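Local coordinates for CD1-2 antigen (Gallus gallus, PDB 3DBX), which probably presents lipid antigens to T cells, holding acyl chains such as palmitic acid in the hydrophobic groove of an MHC class I-like fold, at residues F12-Y17 against Q100-C105; R188-A193 against H271-D276; Q202-L207 against T254-P259. One frame throughout, in Å; residues are numbered along the deposited sequence. Where two conformers were deposited one is given.

The three contacts run from the lipid-binding platform to the far end of the immunoglobulin domain. Contact 1 lies in the floor of the MHC-like platform, and the side chain of Thr103 comes to about 4 Å from a bound palmitic acid. Contact 2, centred about 29 Å away with its nearest atoms about 15 Å off, packs the chain entering strand 192-200 against a loop of the immunoglobulin domain. Contact 3 joins two strands of that domain, its centre about 28 Å from that of contact 2 and about 42 Å from that of contact 1. Strands 192-200 and 204-214 are neighbours in one sheet, so contacts 2 and 3 share a framework that contact 1 does not.

Contact 1 of 3, residues F12-Y17 against Q100-C105; sequences FFQLFY and QIHTGC
Phe13 and Cys105, Leu15 and Thr103, and Tyr17 and Ile101 are antiparallel hydrogen-bonded pairs joining strands 12-21 and 97-107, each closed by two backbone bonds. A typical one runs from Leu15 N to Thr103 O at 2.9 Å. Between these pairs CA-H...O contacts add to the ladder, such as Gln14 CA to Thr103 O at 3.2 Å.

The polar side-chain link is a hydrogen bond from His102 NE2 to Gln14 OE1, 2.7 Å long. The oxygen lies in the imidazole plane, where the N-H points, while the amide is turned 44° from that ring. A chi1 of -180° carries the His102 ring away from its own N and alongside that of Phe16, which points the same way.

Aromatic contact follows from this. The rings of Phe16 and His102 are nearly parallel, 17° apart, but slid so far that they barely overlap; Phe16 CE1 sits 3.5 Å from His102 CD2, near the rim. Phe12 turns its edge to Cys105 O, with CD1 3.6 Å from the oxygen, and Gln14 CG covers one of its faces. Gly104 suits the place beside this ring, its CA 4.2 Å from Phe12 CE1, because a beta-carbon there would crowd CE1.

The face of Phe13, Leu15 and Thr103, mostly apolar, is turned to the helices, with Thr103 touching palmitic acid. On the other face Phe16 and His102 pack on another protein chain, probably beta-2-microglobulin as in other CD1 molecules, to which Gln100 is hydrogen-bonded.

The bond to Gln14 thus settles the polar NE2 within the sheet and helps fix the ring's rotation, leaving His102 to pack against an aromatic side chain of the partner subunit.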
ATOM      1  N   PHE A  12     -11.919  -5.534  -7.997  1.00 50.57           N
ATOM      2  CA  PHE A  12     -10.943  -6.302  -7.235  1.00 47.50           C
ATOM      3  C   PHE A  12     -11.092  -5.929  -5.766  1.00 43.87           C
ATOM      4  O   PHE A  12     -10.700  -4.826  -5.328  1.00 41.82           O
ATOM      5  CB  PHE A  12      -9.512  -6.027  -7.743  1.00 47.27           C
ATOM      6  CG  PHE A  12      -8.424  -6.940  -7.151  1.00 46.88           C
ATOM      7  CD1 PHE A  12      -8.728  -8.146  -6.530  1.00 47.80           C
ATOM      8  CD2 PHE A  12      -7.078  -6.592  -7.270  1.00 46.44           C
ATOM      9  CE1 PHE A  12      -7.715  -8.979  -6.011  1.00 45.96           C
ATOM     10  CE2 PHE A  12      -6.074  -7.420  -6.770  1.00 47.02           C
ATOM     11  CZ  PHE A  12      -6.401  -8.615  -6.136  1.00 46.58           C
ATOM     12  N   PHE A  13     -11.669  -6.858  -5.019  1.00 43.04           N
ATOM     13  CA  PHE A  13     -11.901  -6.718  -3.586  1.00 40.71           C
ATOM     14  C   PHE A  13     -10.819  -7.456  -2.797  1.00 38.74           C
ATOM     15  O   PHE A  13     -10.570  -8.623  -3.052  1.00 39.75           O
ATOM     16  CB  PHE A  13     -13.267  -7.307  -3.245  1.00 42.89           C
ATOM     17  CG  PHE A  13     -13.662  -7.112  -1.825  1.00 43.80           C
ATOM     18  CD1 PHE A  13     -13.929  -5.827  -1.331  1.00 44.34           C
ATOM     19  CD2 PHE A  13     -13.769  -8.193  -0.970  1.00 46.46           C
ATOM     20  CE1 PHE A  13     -14.306  -5.631  -0.002  1.00 43.04           C
ATOM     21  CE2 PHE A  13     -14.134  -8.003   0.368  1.00 46.42           C
ATOM     22  CZ  PHE A  13     -14.414  -6.720   0.840  1.00 44.12           C
ATOM     23  N   GLN A  14     -10.182  -6.760  -1.857  1.00 35.82           N
ATOM     24  CA  GLN A  14      -9.109  -7.317  -1.042  1.00 34.80           C
ATOM     25  C   GLN A  14      -9.292  -7.005   0.430  1.00 34.00           C
ATOM     26  O   GLN A  14      -9.793  -5.947   0.786  1.00 32.91           O
ATOM     27  CB  GLN A  14      -7.758  -6.759  -1.480  1.00 33.71           C
ATOM     28  CG  GLN A  14      -7.315  -7.188  -2.862  1.00 36.85           C
ATOM     29  CD  GLN A  14      -5.898  -6.717  -3.157  1.00 38.33           C
ATOM     30  OE1 GLN A  14      -4.936  -7.422  -2.884  1.00 36.45           O
ATOM     31  NE2 GLN A  14      -5.774  -5.513  -3.700  1.00 38.61           N
ATOM     32  N   LEU A  15      -8.825  -7.933   1.270  1.00 34.18           N
ATOM     33  CA  LEU A  15      -8.857  -7.826   2.703  1.00 33.58           C
ATOM     34  C   LEU A  15      -7.439  -8.092   3.219  1.00 33.71           C
ATOM     35  O   LEU A  15      -6.784  -9.065   2.826  1.00 34.79           O
ATOM     36  CB  LEU A  15      -9.810  -8.872   3.290  1.00 35.44           C
ATOM     37  CG  LEU A  15     -11.311  -8.798   3.045  1.00 38.30           C
ATOM     38  CD1 LEU A  15     -11.997 -10.121   3.469  1.00 44.31           C
ATOM     39  CD2 LEU A  15     -11.924  -7.640   3.800  1.00 38.97           C
ATOM     40  N   PHE A  16      -6.980  -7.232   4.113  1.00 33.35           N
ATOM     41  CA  PHE A  16      -5.662  -7.340   4.734  1.00 33.41           C
ATOM     42  C   PHE A  16      -5.846  -7.309   6.262  1.00 34.32           C
ATOM     43  O   PHE A  16      -6.337  -6.325   6.782  1.00 34.71           O
ATOM     44  CB  PHE A  16      -4.843  -6.092   4.340  1.00 32.63           C
ATOM     45  CG  PHE A  16      -4.561  -5.984   2.875  1.00 31.62           C
ATOM     46  CD1 PHE A  16      -3.380  -6.472   2.355  1.00 34.44           C
ATOM     47  CD2 PHE A  16      -5.478  -5.403   2.014  1.00 34.65           C
ATOM     48  CE1 PHE A  16      -3.115  -6.385   0.974  1.00 37.16           C
ATOM     49  CE2 PHE A  16      -5.230  -5.315   0.639  1.00 34.42           C
ATOM     50  CZ  PHE A  16      -4.058  -5.798   0.125  1.00 35.10           C
ATOM     51  N   TYR A  17      -5.427  -8.340   6.979  1.00 34.75           N
ATOM     52  CA  TYR A  17      -5.594  -8.388   8.438  1.00 36.32           C
ATOM     53  C   TYR A  17      -4.273  -8.722   9.100  1.00 36.03           C
ATOM     54  O   TYR A  17      -3.582  -9.603   8.627  1.00 34.89           O
ATOM     55  CB  TYR A  17      -6.600  -9.467   8.839  1.00 38.91           C
ATOM     56  CG  TYR A  17      -8.030  -9.028   8.745  1.00 41.10           C
ATOM     57  CD1 TYR A  17      -8.721  -8.603   9.866  1.00 42.11           C
ATOM     58  CD2 TYR A  17      -8.687  -8.999   7.524  1.00 44.21           C
ATOM     59  CE1 TYR A  17     -10.064  -8.173   9.781  1.00 44.90           C
ATOM     60  CE2 TYR A  17     -10.034  -8.565   7.426  1.00 43.21           C
ATOM     61  CZ  TYR A  17     -10.699  -8.153   8.556  1.00 44.05           C
ATOM     62  OH  TYR A  17     -12.022  -7.743   8.465  1.00 47.54           O
ATOM     63  N   GLN A 100      -0.708 -12.647   9.712  1.00 37.90           N
ATOM     64  CA  GLN A 100      -1.288 -11.777   8.670  1.00 35.09           C
ATOM     65  C   GLN A 100      -2.146 -12.594   7.703  1.00 35.77           C
ATOM     66  O   GLN A 100      -1.844 -13.765   7.426  1.00 36.28           O
ATOM     67  CB  GLN A 100      -0.194 -11.020   7.919  1.00 35.19           C
ATOM     68  CG  GLN A 100       0.534  -9.945   8.757  1.00 35.59           C
ATOM     69  CD  GLN A 100       1.869  -9.542   8.203  1.00 36.55           C
ATOM     70  OE1 GLN A 100       2.859 -10.160   8.510  1.00 37.97           O
ATOM     71  NE2 GLN A 100       1.904  -8.481   7.405  1.00 35.26           N
ATOM     72  N   ILE A 101      -3.226 -11.982   7.208  0.50 34.28           N
ATOM     73  CA  ILE A 101      -4.182 -12.662   6.323  0.50 35.64           C
ATOM     74  C   ILE A 101      -4.500 -11.778   5.126  0.50 34.42           C
ATOM     75  O   ILE A 101      -4.980 -10.658   5.291  0.50 33.20           O
ATOM     76  CB  ILE A 101      -5.525 -13.031   7.054  0.50 36.61           C
ATOM     77  CG1 ILE A 101      -5.285 -13.974   8.238  0.50 39.51           C
ATOM     78  CG2 ILE A 101      -6.518 -13.697   6.087  0.50 37.58           C
ATOM     79  CD1 ILE A 101      -5.192 -13.277   9.584  0.50 40.36           C
ATOM     80  N   HIS A 102      -4.226 -12.275   3.925  1.00 35.56           N
ATOM     81  CA  HIS A 102      -4.499 -11.523   2.711  1.00 34.66           C
ATOM     82  C   HIS A 102      -5.462 -12.341   1.872  1.00 37.11           C
ATOM     83  O   HIS A 102      -5.162 -13.460   1.496  1.00 38.31           O
ATOM     84  CB  HIS A 102      -3.198 -11.228   1.959  1.00 35.56           C
ATOM     85  CG  HIS A 102      -3.394 -10.446   0.697  1.00 34.57           C
ATOM     86  ND1 HIS A 102      -2.478 -10.462  -0.330  1.00 33.83           N
ATOM     87  CD2 HIS A 102      -4.394  -9.616   0.299  1.00 36.72           C
ATOM     88  CE1 HIS A 102      -2.903  -9.679  -1.310  1.00 38.22           C
ATOM     89  NE2 HIS A 102      -4.072  -9.165  -0.961  1.00 35.12           N
ATOM     90  N   THR A 103      -6.630 -11.753   1.612  1.00 37.18           N
ATOM     91  CA  THR A 103      -7.680 -12.357   0.827  1.00 40.21           C
ATOM     92  C   THR A 103      -8.012 -11.446  -0.369  1.00 39.74           C
ATOM     93  O   THR A 103      -7.895 -10.219  -0.269  1.00 37.86           O
ATOM     94  CB  THR A 103      -8.945 -12.517   1.705  1.00 41.25           C
ATOM     95  OG1 THR A 103      -8.626 -13.289   2.872  1.00 43.99           O
ATOM     96  CG2 THR A 103     -10.046 -13.202   0.957  1.00 45.38           C
ATOM     97  N   GLY A 104      -8.452 -12.038  -1.481  1.00 41.83           N
ATOM     98  CA  GLY A 104      -8.895 -11.267  -2.641  1.00 41.90           C
ATOM     99  C   GLY A 104      -9.951 -11.954  -3.480  1.00 45.50           C
ATOM    100  O   GLY A 104     -10.046 -13.176  -3.488  1.00 47.03           O
ATOM    101  N   CYS A 105     -10.733 -11.138  -4.189  1.00 46.32           N
ATOM    102  CA  CYS A 105     -11.735 -11.588  -5.159  1.00 50.46           C
ATOM    103  C   CYS A 105     -11.730 -10.585  -6.317  1.00 51.60           C
ATOM    104  O   CYS A 105     -12.035  -9.395  -6.117  1.00 50.04           O
ATOM    105  CB  CYS A 105     -13.131 -11.634  -4.510  1.00 50.53           C
ATOM    106  SG  CYS A 105     -14.476 -12.282  -5.538  1.00 54.45           S
TER

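Contact 2 of 3, residues R188-A193 against H271-D276; sequences RVPPMA and HCSLGD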
ATOM      1  N   ARG A 188     -10.873  10.727 -12.109  1.00 29.81           N
ATOM      2  CA  ARG A 188      -9.674  10.829 -12.970  1.00 29.94           C
ATOM      3  C   ARG A 188      -9.085  12.195 -12.710  1.00 28.11           C
ATOM      4  O   ARG A 188      -9.784  13.211 -12.852  1.00 28.93           O
ATOM      5  CB  ARG A 188     -10.054  10.667 -14.466  1.00 32.25           C
ATOM      6  CG  ARG A 188     -10.790   9.346 -14.717  1.00 36.29           C
ATOM      7  CD  ARG A 188     -11.216   9.095 -16.136  1.00 41.27           C
ATOM      8  NE  ARG A 188     -12.397   9.889 -16.515  1.00 54.09           N
ATOM      9  CZ  ARG A 188     -13.468   9.425 -17.166  1.00 58.27           C
ATOM     10  NH1 ARG A 188     -13.553   8.134 -17.511  1.00 61.91           N
ATOM     11  NH2 ARG A 188     -14.465  10.257 -17.462  1.00 57.77           N
ATOM     12  N   VAL A 189      -7.812  12.225 -12.302  1.00 25.57           N
ATOM     13  CA  VAL A 189      -7.097  13.482 -12.085  1.00 24.44           C
ATOM     14  C   VAL A 189      -5.779  13.392 -12.863  1.00 23.35           C
ATOM     15  O   VAL A 189      -4.976  12.507 -12.583  1.00 22.20           O
ATOM     16  CB  VAL A 189      -6.713  13.661 -10.594  1.00 24.59           C
ATOM     17  CG1 VAL A 189      -5.984  14.928 -10.450  1.00 25.19           C
ATOM     18  CG2 VAL A 189      -7.983  13.680  -9.699  1.00 25.15           C
ATOM     19  N   PRO A 190      -5.603  14.218 -13.921  1.00 23.24           N
ATOM     20  CA  PRO A 190      -4.355  14.107 -14.714  1.00 22.33           C
ATOM     21  C   PRO A 190      -3.079  14.527 -13.963  1.00 22.85           C
ATOM     22  O   PRO A 190      -3.154  15.384 -13.058  1.00 21.55           O
ATOM     23  CB  PRO A 190      -4.618  14.993 -15.941  1.00 24.28           C
ATOM     24  CG  PRO A 190      -6.126  15.092 -16.024  1.00 24.24           C
ATOM     25  CD  PRO A 190      -6.562  15.128 -14.538  1.00 24.40           C
ATOM     26  N   PRO A 191      -1.912  13.952 -14.355  1.00 22.06           N
ATOM     27  CA  PRO A 191      -0.657  14.269 -13.720  1.00 22.74           C
ATOM     28  C   PRO A 191      -0.166  15.628 -14.148  1.00 25.63           C
ATOM     29  O   PRO A 191      -0.608  16.135 -15.196  1.00 25.06           O
ATOM     30  CB  PRO A 191       0.288  13.164 -14.263  1.00 22.30           C
ATOM     31  CG  PRO A 191      -0.237  12.897 -15.619  1.00 23.07           C
ATOM     32  CD  PRO A 191      -1.733  12.944 -15.432  1.00 24.01           C
ATOM     33  N   MET A 192       0.722  16.222 -13.349  1.00 25.84           N
ATOM     34  CA  MET A 192       1.487  17.376 -13.815  1.00 31.22           C
ATOM     35  C   MET A 192       2.929  16.956 -13.665  1.00 28.94           C
ATOM     36  O   MET A 192       3.199  16.101 -12.852  1.00 27.61           O
ATOM     37  CB  MET A 192       1.191  18.669 -13.052  1.00 32.35           C
ATOM     38  CG  MET A 192       1.386  18.687 -11.582  1.00 36.11           C
ATOM     39  SD  MET A 192       1.534  20.419 -10.957  1.00 47.11           S
ATOM     40  CE  MET A 192       3.223  20.800 -11.467  1.00 47.02           C
ATOM     41  N   ALA A 193       3.843  17.506 -14.467  1.00 29.20           N
ATOM     42  CA  ALA A 193       5.243  17.037 -14.421  1.00 28.16           C
ATOM     43  C   ALA A 193       6.232  18.195 -14.541  1.00 28.93           C
ATOM     44  O   ALA A 193       5.934  19.243 -15.116  1.00 30.68           O
ATOM     45  CB  ALA A 193       5.511  15.974 -15.488  1.00 27.07           C
ATOM     46  N   HIS A 271      -0.877   8.512 -19.317  1.00 31.87           N
ATOM     47  CA  HIS A 271      -1.805   8.262 -18.221  1.00 29.34           C
ATOM     48  C   HIS A 271      -3.192   8.213 -18.820  1.00 31.90           C
ATOM     49  O   HIS A 271      -3.495   8.960 -19.740  1.00 32.14           O
ATOM     50  CB  HIS A 271      -1.707   9.366 -17.157  1.00 26.75           C
ATOM     51  CG  HIS A 271      -2.489   9.047 -15.905  1.00 25.60           C
ATOM     52  ND1 HIS A 271      -3.741   9.559 -15.660  1.00 24.93           N
ATOM     53  CD2 HIS A 271      -2.213   8.221 -14.869  1.00 26.58           C
ATOM     54  CE1 HIS A 271      -4.190   9.090 -14.505  1.00 28.18           C
ATOM     55  NE2 HIS A 271      -3.272   8.286 -13.997  1.00 27.61           N
ATOM     56  N   CYS A 272      -4.031   7.305 -18.335  1.00 34.10           N
ATOM     57  CA  CYS A 272      -5.339   7.101 -18.944  1.00 37.52           C
ATOM     58  C   CYS A 272      -6.242   8.360 -18.870  1.00 36.54           C
ATOM     59  O   CYS A 272      -7.093   8.547 -19.726  1.00 38.16           O
ATOM     60  CB  CYS A 272      -6.035   5.876 -18.336  1.00 39.62           C
ATOM     61  SG  CYS A 272      -6.515   6.086 -16.603  1.00 42.85           S
ATOM     62  N   SER A 273      -6.023   9.232 -17.878  1.00 32.83           N
ATOM     63  CA  SER A 273      -6.824  10.468 -17.766  1.00 33.28           C
ATOM     64  C   SER A 273      -6.530  11.491 -18.874  1.00 35.23           C
ATOM     65  O   SER A 273      -7.283  12.447 -19.086  1.00 35.61           O
ATOM     66  CB  SER A 273      -6.561  11.106 -16.421  1.00 30.29           C
ATOM     67  OG  SER A 273      -5.238  11.653 -16.408  1.00 28.40           O
ATOM     68  N   LEU A 274      -5.430  11.267 -19.591  1.00 35.51           N
ATOM     69  CA  LEU A 274      -4.989  12.167 -20.642  1.00 36.52           C
ATOM     70  C   LEU A 274      -5.521  11.778 -22.006  1.00 41.03           C
ATOM     71  O   LEU A 274      -5.443  12.560 -22.955  1.00 43.43           O
ATOM     72  CB  LEU A 274      -3.448  12.230 -20.647  1.00 35.29           C
ATOM     73  CG  LEU A 274      -2.733  12.729 -19.389  1.00 30.62           C
ATOM     74  CD1 LEU A 274      -1.227  12.377 -19.431  1.00 29.04           C
ATOM     75  CD2 LEU A 274      -2.885  14.202 -19.285  1.00 34.51           C
ATOM     76  N   GLY A 275      -6.083  10.580 -22.110  1.00 41.90           N
ATOM     77  CA  GLY A 275      -6.529  10.056 -23.387  1.00 46.21           C
ATOM     78  C   GLY A 275      -5.359   9.850 -24.324  1.00 49.39           C
ATOM     79  O   GLY A 275      -4.298   9.373 -23.912  1.00 48.21           O
ATOM     80  N   ASP A 276      -5.529  10.274 -25.570  1.00 54.89           N
ATOM     81  CA  ASP A 276      -4.527  10.070 -26.610  1.00 59.04           C
ATOM     82  C   ASP A 276      -3.376  11.050 -26.553  1.00 57.68           C
ATOM     83  O   ASP A 276      -2.350  10.829 -27.202  1.00 60.18           O
ATOM     84  CB  ASP A 276      -5.169  10.127 -27.993  1.00 65.50           C
ATOM     85  CG  ASP A 276      -5.863   8.836 -28.365  1.00 70.82           C
ATOM     86  OD1 ASP A 276      -5.792   7.857 -27.580  1.00 72.89           O
ATOM     87  OD2 ASP A 276      -6.471   8.795 -29.442  1.00 76.78           O
TER
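His271 packs obliquely against the ring of Pro191, and its side chain can be followed outward from the backbone. CB lies 4.0 Å from Pro191 CD, and CG stays close to the same methylene. ND1 is again near Pro191 CD, at 3.9 Å, but it is hydrogen-bonded to Ser273 OG, 2.7 Å away in the same loop. CE1 approaches Val189 O at 4.0 Å, and NE2 at the tip is hydrogen-bonded to Pro216 O. Gripped at both nitrogens, the ring is fixed in rotation, and a histidine suits a buried place that needs a polar atom on two sides.

Ser273 carries its hydroxyl between its backbone N and carbonyl carbon (chi1 71°), which sets OG over Pro190, 3.1 Å from its CA. Leu274 completes the apolar seam: CD2 touches Pro190 CB at 3.8 Å, while CD1 meets Pro191 CG end-on at 4.0 Å. The rigid prolines present compact hydrocarbon surfaces without a backbone N-H to satisfy.

This is the end of an immunoglobulin C1-set domain at which the F-G loop, here with a 3-10 turn at 272-274, closes on the chain leading into strand A, 192-200.

Contact 3 of 3, residues Q202-L207 against T254-P259; sequences QVQLLL and TLLVSP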
ATOM      1  N   GLN A 202      30.784  10.547 -11.895  1.00 69.13           N
ATOM      2  CA  GLN A 202      31.408  10.159 -13.175  1.00 71.86           C
ATOM      3  C   GLN A 202      31.220  11.217 -14.287  1.00 69.27           C
ATOM      4  O   GLN A 202      31.150  10.884 -15.486  1.00 69.60           O
ATOM      5  CB  GLN A 202      30.912   8.767 -13.615  1.00 73.34           C
ATOM      6  CG  GLN A 202      31.019   7.697 -12.511  1.00 77.49           C
ATOM      7  CD  GLN A 202      30.587   6.309 -12.969  1.00 80.19           C
ATOM      8  OE1 GLN A 202      29.404   5.960 -12.910  1.00 80.37           O
ATOM      9  NE2 GLN A 202      31.552   5.504 -13.412  1.00 86.12           N
ATOM     10  N   VAL A 203      31.152  12.485 -13.853  1.00 67.09           N
ATOM     11  CA  VAL A 203      30.970  13.677 -14.715  1.00 64.56           C
ATOM     12  C   VAL A 203      29.668  13.617 -15.543  1.00 61.25           C
ATOM     13  O   VAL A 203      29.597  14.032 -16.703  1.00 61.50           O
ATOM     14  CB  VAL A 203      32.260  14.009 -15.543  1.00 67.52           C
ATOM     15  CG1 VAL A 203      32.156  15.371 -16.226  1.00 66.43           C
ATOM     16  CG2 VAL A 203      33.495  13.994 -14.616  1.00 70.42           C
ATOM     17  N   GLN A 204      28.628  13.096 -14.916  1.00 58.21           N
ATOM     18  CA  GLN A 204      27.336  13.021 -15.560  1.00 54.61           C
ATOM     19  C   GLN A 204      26.334  13.963 -14.904  1.00 50.52           C
ATOM     20  O   GLN A 204      26.577  14.486 -13.819  1.00 51.10           O
ATOM     21  CB  GLN A 204      26.815  11.591 -15.531  1.00 55.32           C
ATOM     22  CG  GLN A 204      27.298  10.733 -16.681  1.00 58.47           C
ATOM     23  CD  GLN A 204      26.837   9.306 -16.519  1.00 62.20           C
ATOM     24  OE1 GLN A 204      26.916   8.746 -15.423  1.00 63.56           O
ATOM     25  NE2 GLN A 204      26.335   8.711 -17.600  1.00 63.39           N
ATOM     26  N   LEU A 205      25.225  14.189 -15.593  1.00 46.59           N
ATOM     27  CA  LEU A 205      24.130  14.994 -15.097  1.00 42.88           C
ATOM     28  C   LEU A 205      23.013  14.033 -14.805  1.00 39.48           C
ATOM     29  O   LEU A 205      22.860  13.047 -15.515  1.00 40.03           O
ATOM     30  CB  LEU A 205      23.633  15.929 -16.204  1.00 43.27           C
ATOM     31  CG  LEU A 205      24.224  17.302 -16.461  1.00 45.00           C
ATOM     32  CD1 LEU A 205      23.830  17.703 -17.825  1.00 46.72           C
ATOM     33  CD2 LEU A 205      23.564  18.236 -15.495  1.00 45.68           C
ATOM     34  N   LEU A 206      22.228  14.311 -13.772  1.00 36.70           N
ATOM     35  CA  LEU A 206      21.034  13.535 -13.523  1.00 34.32           C
ATOM     36  C   LEU A 206      19.834  14.352 -13.981  1.00 31.67           C
ATOM     37  O   LEU A 206      19.582  15.430 -13.446  1.00 30.54           O
ATOM     38  CB  LEU A 206      20.915  13.169 -12.048  1.00 34.66           C
ATOM     39  CG  LEU A 206      19.742  12.249 -11.655  1.00 34.88           C
ATOM     40  CD1 LEU A 206      20.037  10.863 -12.201  1.00 36.82           C
ATOM     41  CD2 LEU A 206      19.601  12.181 -10.128  1.00 35.76           C
ATOM     42  N   LEU A 207      19.110  13.870 -14.996  1.00 29.63           N
ATOM     43  CA  LEU A 207      17.869  14.539 -15.357  1.00 26.61           C
ATOM     44  C   LEU A 207      16.766  13.884 -14.559  1.00 26.63           C
ATOM     45  O   LEU A 207      16.746  12.664 -14.471  1.00 25.64           O
ATOM     46  CB  LEU A 207      17.569  14.431 -16.853  1.00 28.22           C
ATOM     47  CG  LEU A 207      18.716  14.884 -17.766  1.00 30.96           C
ATOM     48  CD1 LEU A 207      18.279  14.796 -19.204  1.00 32.17           C
ATOM     49  CD2 LEU A 207      19.191  16.292 -17.426  1.00 31.66           C
ATOM     50  N   THR A 254      14.416   9.080 -13.570  1.00 31.79           N
ATOM     51  CA  THR A 254      15.676   9.789 -13.766  1.00 31.27           C
ATOM     52  C   THR A 254      16.487   9.152 -14.859  1.00 32.90           C
ATOM     53  O   THR A 254      16.395   7.920 -15.068  1.00 34.60           O
ATOM     54  CB  THR A 254      16.573   9.855 -12.480  1.00 32.52           C
ATOM     55  OG1 THR A 254      17.067   8.561 -12.147  1.00 36.12           O
ATOM     56  CG2 THR A 254      15.843  10.464 -11.268  1.00 29.14           C
ATOM     57  N   LEU A 255      17.292   9.981 -15.534  1.00 31.70           N
ATOM     58  CA  LEU A 255      18.170   9.540 -16.614  1.00 32.67           C
ATOM     59  C   LEU A 255      19.542  10.172 -16.420  1.00 33.56           C
ATOM     60  O   LEU A 255      19.648  11.403 -16.369  1.00 31.95           O
ATOM     61  CB  LEU A 255      17.617   9.961 -17.976  1.00 31.57           C
ATOM     62  CG  LEU A 255      18.401   9.531 -19.233  1.00 36.83           C
ATOM     63  CD1 LEU A 255      18.416   8.018 -19.360  1.00 38.42           C
ATOM     64  CD2 LEU A 255      17.858  10.175 -20.500  1.00 37.37           C
ATOM     65  N   LEU A 256      20.586   9.354 -16.314  1.00 35.96           N
ATOM     66  CA  LEU A 256      21.954   9.891 -16.375  1.00 38.52           C
ATOM     67  C   LEU A 256      22.376  10.249 -17.804  1.00 40.45           C
ATOM     68  O   LEU A 256      22.212   9.451 -18.723  1.00 42.61           O
ATOM     69  CB  LEU A 256      22.962   8.940 -15.742  1.00 41.58           C
ATOM     70  CG  LEU A 256      22.792   8.769 -14.227  1.00 43.25           C
ATOM     71  CD1 LEU A 256      23.259   7.379 -13.767  1.00 49.14           C
ATOM     72  CD2 LEU A 256      23.577   9.842 -13.487  1.00 43.57           C
ATOM     73  N   VAL A 257      22.893  11.465 -17.987  1.00 39.93           N
ATOM     74  CA  VAL A 257      23.387  11.908 -19.282  1.00 42.83           C
ATOM     75  C   VAL A 257      24.765  12.562 -19.126  1.00 45.55           C
ATOM     76  O   VAL A 257      25.137  12.978 -18.030  1.00 43.97           O
ATOM     77  CB  VAL A 257      22.389  12.877 -19.964  1.00 41.04           C
ATOM     78  CG1 VAL A 257      21.011  12.214 -20.129  1.00 36.88           C
ATOM     79  CG2 VAL A 257      22.247  14.182 -19.156  1.00 39.45           C
ATOM     80  N   SER A 258      25.518  12.641 -20.216  1.00 50.68           N
ATOM     81  CA  SER A 258      26.757  13.414 -20.250  1.00 54.35           C
ATOM     82  C   SER A 258      26.418  14.885 -20.530  1.00 54.59           C
ATOM     83  O   SER A 258      25.532  15.168 -21.321  1.00 54.51           O
ATOM     84  CB  SER A 258      27.682  12.881 -21.349  1.00 58.88           C
ATOM     85  OG  SER A 258      28.576  11.905 -20.847  1.00 62.24           O
ATOM     86  N   PRO A 259      27.101  15.829 -19.865  1.00 56.21           N
ATOM     87  CA  PRO A 259      26.878  17.238 -20.204  1.00 56.91           C
ATOM     88  C   PRO A 259      27.341  17.595 -21.627  1.00 61.03           C
ATOM     89  O   PRO A 259      28.311  17.018 -22.145  1.00 62.97           O
ATOM     90  CB  PRO A 259      27.725  17.985 -19.171  1.00 57.27           C
ATOM     91  CG  PRO A 259      28.771  17.005 -18.759  1.00 58.84           C
ATOM     92  CD  PRO A 259      28.084  15.675 -18.778  1.00 57.09           C
TER
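The Gln204 side chain crosses that of Leu256 at about a right angle, one face of its amide lying on the leucine: Leu256 CB is almost equidistant from the CD, OE1 and NE2 of Gln204, 3.9 Å from NE2, and Leu256 CD2 sits on that same side, 4.0 Å from Gln204 OE1. An extended glutamine suits this, laying its stem over Val257 O. At the loop end, the rim of the Pro259 ring meets a carbonyl, its CD only 3.0 Å from Val203 O.

Beyond these groups, Leu205 with Val257 and Leu207 with Leu255 form hydrogen-bonded antiparallel pairs. The bond from Leu205 N to Val257 O is short, 2.7 Å, and almost straight at 174°.

One face of the ladder is wholly aliphatic. Val257 CG2 wedges between Leu205 CB, at 3.7 Å, and Leu207 CG, at 3.9 Å; with CG1 at chi1 -58°, CG2 is left between the backbone N and the carbonyl carbon. Tyr265, Trp223 and Trp283 pack on this face, so branched, apolar residues fit it. On the reverse face, Leu206 crosses Thr254 at a slant, CD1 to CB 3.6 Å, and touches Leu256.

Strands 204-214 and 249-257 are the adjacent B and E strands of an immunoglobulin C1-set sandwich, whose four-stranded A-B-E-D sheet turns its Leu205-Leu207-Val257 face to the core.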